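Local coordinates for protein Dhd127_a (Synthetic construct, PDB 6DLM) that forms one half of a computationally designed coiled-coil heterodimer, pairing its helical hairpin with a partner chain, Dhd127_b, at residues V63-T66 with H67-I70. Residues are numbered along the deposited sequence; the frame is centred on the assembly and turned at random. Where two conformers were deposited one is given.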
ATOM      1  N   VAL A  63       9.673   3.674   3.551  1.00 18.97           N
ATOM      2  CA  VAL A  63       9.880   2.298   3.947  1.00 18.98           C
ATOM      3  C   VAL A  63      11.185   1.813   3.338  1.00 17.06           C
ATOM      4  O   VAL A  63      11.959   1.131   3.979  1.00 14.58           O
ATOM      5  CB  VAL A  63       8.729   1.388   3.482  1.00 16.54           C
ATOM      6  CG1 VAL A  63       9.110  -0.070   3.642  1.00 13.98           C
ATOM      7  CG2 VAL A  63       7.457   1.715   4.249  1.00 15.42           C
ATOM      8  N   ARG A  64      11.418   2.167   2.086  0.50 17.41           N
ATOM      9  CA  ARG A  64      12.652   1.769   1.426  0.50 17.45           C
ATOM     10  C   ARG A  64      13.877   2.409   2.104  0.50 21.35           C
ATOM     11  O   ARG A  64      14.938   1.809   2.158  0.50 20.11           O
ATOM     12  CB  ARG A  64      12.582   2.057  -0.071  0.50 19.38           C
ATOM     13  CG  ARG A  64      11.532   1.202  -0.764  0.50 21.74           C
ATOM     14  CD  ARG A  64      11.639   1.242  -2.280  0.50 23.69           C
ATOM     15  NE  ARG A  64      11.167  -0.002  -2.894  0.50 25.98           N
ATOM     16  CZ  ARG A  64      10.041  -0.108  -3.581  0.50 27.83           C
ATOM     17  NH1 ARG A  64       9.271   0.946  -3.742  0.50 19.47           N
ATOM     18  NH2 ARG A  64       9.685  -1.263  -4.102  0.50 29.80           N
ATOM     19  N   GLU A  65      13.743   3.666   2.507  1.00 15.79           N
ATOM     20  CA  GLU A  65      14.837   4.349   3.191  1.00 17.88           C
ATOM     21  C   GLU A  65      15.114   3.615   4.510  1.00 16.37           C
ATOM     22  O   GLU A  65      16.256   3.445   4.880  1.00 21.95           O
ATOM     23  CB  GLU A  65      14.507   5.809   3.467  1.00 21.76           C
ATOM     24  CG  GLU A  65      14.386   6.658   2.222  1.00 25.41           C
ATOM     25  CD  GLU A  65      15.718   6.963   1.570  1.00 29.44           C
ATOM     26  OE1 GLU A  65      16.772   6.671   2.152  1.00 29.49           O
ATOM     27  OE2 GLU A  65      15.703   7.507   0.457  1.00 50.53           O
ATOM     28  N   THR A  66      14.065   3.190   5.191  1.00 16.18           N
ATOM     29  CA  THR A  66      14.231   2.445   6.428  1.00 15.25           C
ATOM     30  C   THR A  66      14.974   1.120   6.166  1.00 21.44           C
ATOM     31  O   THR A  66      15.833   0.733   6.943  1.00 16.61           O
ATOM     32  CB  THR A  66      12.878   2.194   7.104  1.00 15.19           C
ATOM     33  OG1 THR A  66      12.226   3.446   7.325  1.00 17.36           O
ATOM     34  CG2 THR A  66      13.073   1.483   8.418  1.00 22.56           C
ATOM     35  N   HIS A  67      14.655   0.444   5.071  1.00 15.92           N
ATOM     36  CA  HIS A  67      15.394  -0.770   4.731  1.00 14.18           C
ATOM     37  C   HIS A  67      16.877  -0.434   4.514  1.00 14.07           C
ATOM     38  O   HIS A  67      17.730  -1.160   4.978  1.00 20.11           O
ATOM     39  CB  HIS A  67      14.858  -1.417   3.457  1.00 13.65           C
ATOM     40  CG  HIS A  67      13.464  -1.935   3.582  1.00 21.90           C
ATOM     41  ND1 HIS A  67      12.667  -2.190   2.489  1.00 24.30           N
ATOM     42  CD2 HIS A  67      12.722  -2.241   4.668  1.00 17.91           C
ATOM     43  CE1 HIS A  67      11.494  -2.633   2.898  1.00 24.79           C
ATOM     44  NE2 HIS A  67      11.503  -2.677   4.215  1.00 19.40           N
ATOM     45  N   ARG A  68      17.160   0.675   3.848  1.00 16.55           N
ATOM     46  CA  ARG A  68      18.547   1.072   3.631  1.00 19.60           C
ATOM     47  C   ARG A  68      19.252   1.303   4.967  1.00 24.15           C
ATOM     48  O   ARG A  68      20.356   0.831   5.152  1.00 23.15           O
ATOM     49  CB  ARG A  68      18.630   2.332   2.787  1.00 23.50           C
ATOM     50  CG  ARG A  68      20.051   2.836   2.576  1.00 24.53           C
ATOM     51  CD  ARG A  68      20.068   4.154   1.832  1.00 28.97           C
ATOM     52  NE  ARG A  68      19.253   5.143   2.520  1.00 35.39           N
ATOM     53  CZ  ARG A  68      19.648   5.808   3.599  1.00 43.72           C
ATOM     54  NH1 ARG A  68      20.855   5.595   4.097  1.00 29.85           N
ATOM     55  NH2 ARG A  68      18.836   6.677   4.178  1.00 32.43           N
ATOM     56  N   GLU A  69      18.616   1.986   5.910  1.00 15.83           N
ATOM     57  CA  GLU A  69      19.231   2.174   7.213  1.00 17.09           C
ATOM     58  C   GLU A  69      19.485   0.816   7.884  1.00 22.17           C
ATOM     59  O   GLU A  69      20.535   0.620   8.465  1.00 21.09           O
ATOM     60  CB  GLU A  69      18.335   3.032   8.105  1.00 18.58           C
ATOM     61  CG  GLU A  69      18.146   4.454   7.616  1.00 27.54           C
ATOM     62  CD  GLU A  69      19.256   5.376   8.072  1.00 27.48           C
ATOM     63  OE1 GLU A  69      20.196   4.894   8.716  1.00 34.67           O
ATOM     64  OE2 GLU A  69      19.183   6.577   7.779  1.00 37.41           O
ATOM     65  N   ILE A  70      18.539  -0.105   7.776  1.00 23.25           N
ATOM     66  CA  ILE A  70      18.721  -1.414   8.374  1.00 15.32           C
ATOM     67  C   ILE A  70      19.887  -2.156   7.732  1.00 17.27           C
ATOM     68  O   ILE A  70      20.731  -2.674   8.436  1.00 30.24           O
ATOM     69  CB  ILE A  70      17.449  -2.261   8.292  1.00 22.58           C
ATOM     70  CG1 ILE A  70      16.385  -1.688   9.225  1.00 21.75           C
ATOM     71  CG2 ILE A  70      17.747  -3.701   8.673  1.00 20.56           C
ATOM     72  CD1 ILE A  70      14.986  -2.134   8.895  1.00 20.52           C
TER
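Glu65 and Arg68 lie alongside each other on the outer side of helix 44-73. Arg68 NE and Arg68 NH2 both donate hydrogen bonds to Glu65 OE1, each 2.9 Å long, a salt bridge in which the guanidinium grips one oxygen side-on. That oxygen sits at the guanidinium edge, in its plane, while the carboxylate is turned 66° against it. A bend in the arginine chain (chi3 56°) brings NE and NH2 back toward the glutamate. A long salt bridge of 3.6 Å from Arg68 NH2 to Glu69 OE2 extends the pair into a network, and NH1 pairs with Glu72. With an alanine at Arg68, which has neither nitrogen, the Glu65 carboxylate would probably lose its mate and be freer to turn. On the buried side, Val63 O lies over one face of the His67 ring, 3.4 Å above its plane, while Val63 CG1 touches His67 CE1 at 3.6 Å. Ile70 CD1 reaches Thr66 CG2 at 4.1 Å. The backbone keeps i to i+4 hydrogen bonds, as from His67 N to Val63 O, 3.0 Å. Gln15 of the chain of Dhd127_b hydrogen-bonds to His67 NE2, and Leu11 of helix 3-37 packs on His67 and Ile70. The stretch illustrates how an amphipathic coiled-coil helix divides a charged i to i+3 flank from a buried face.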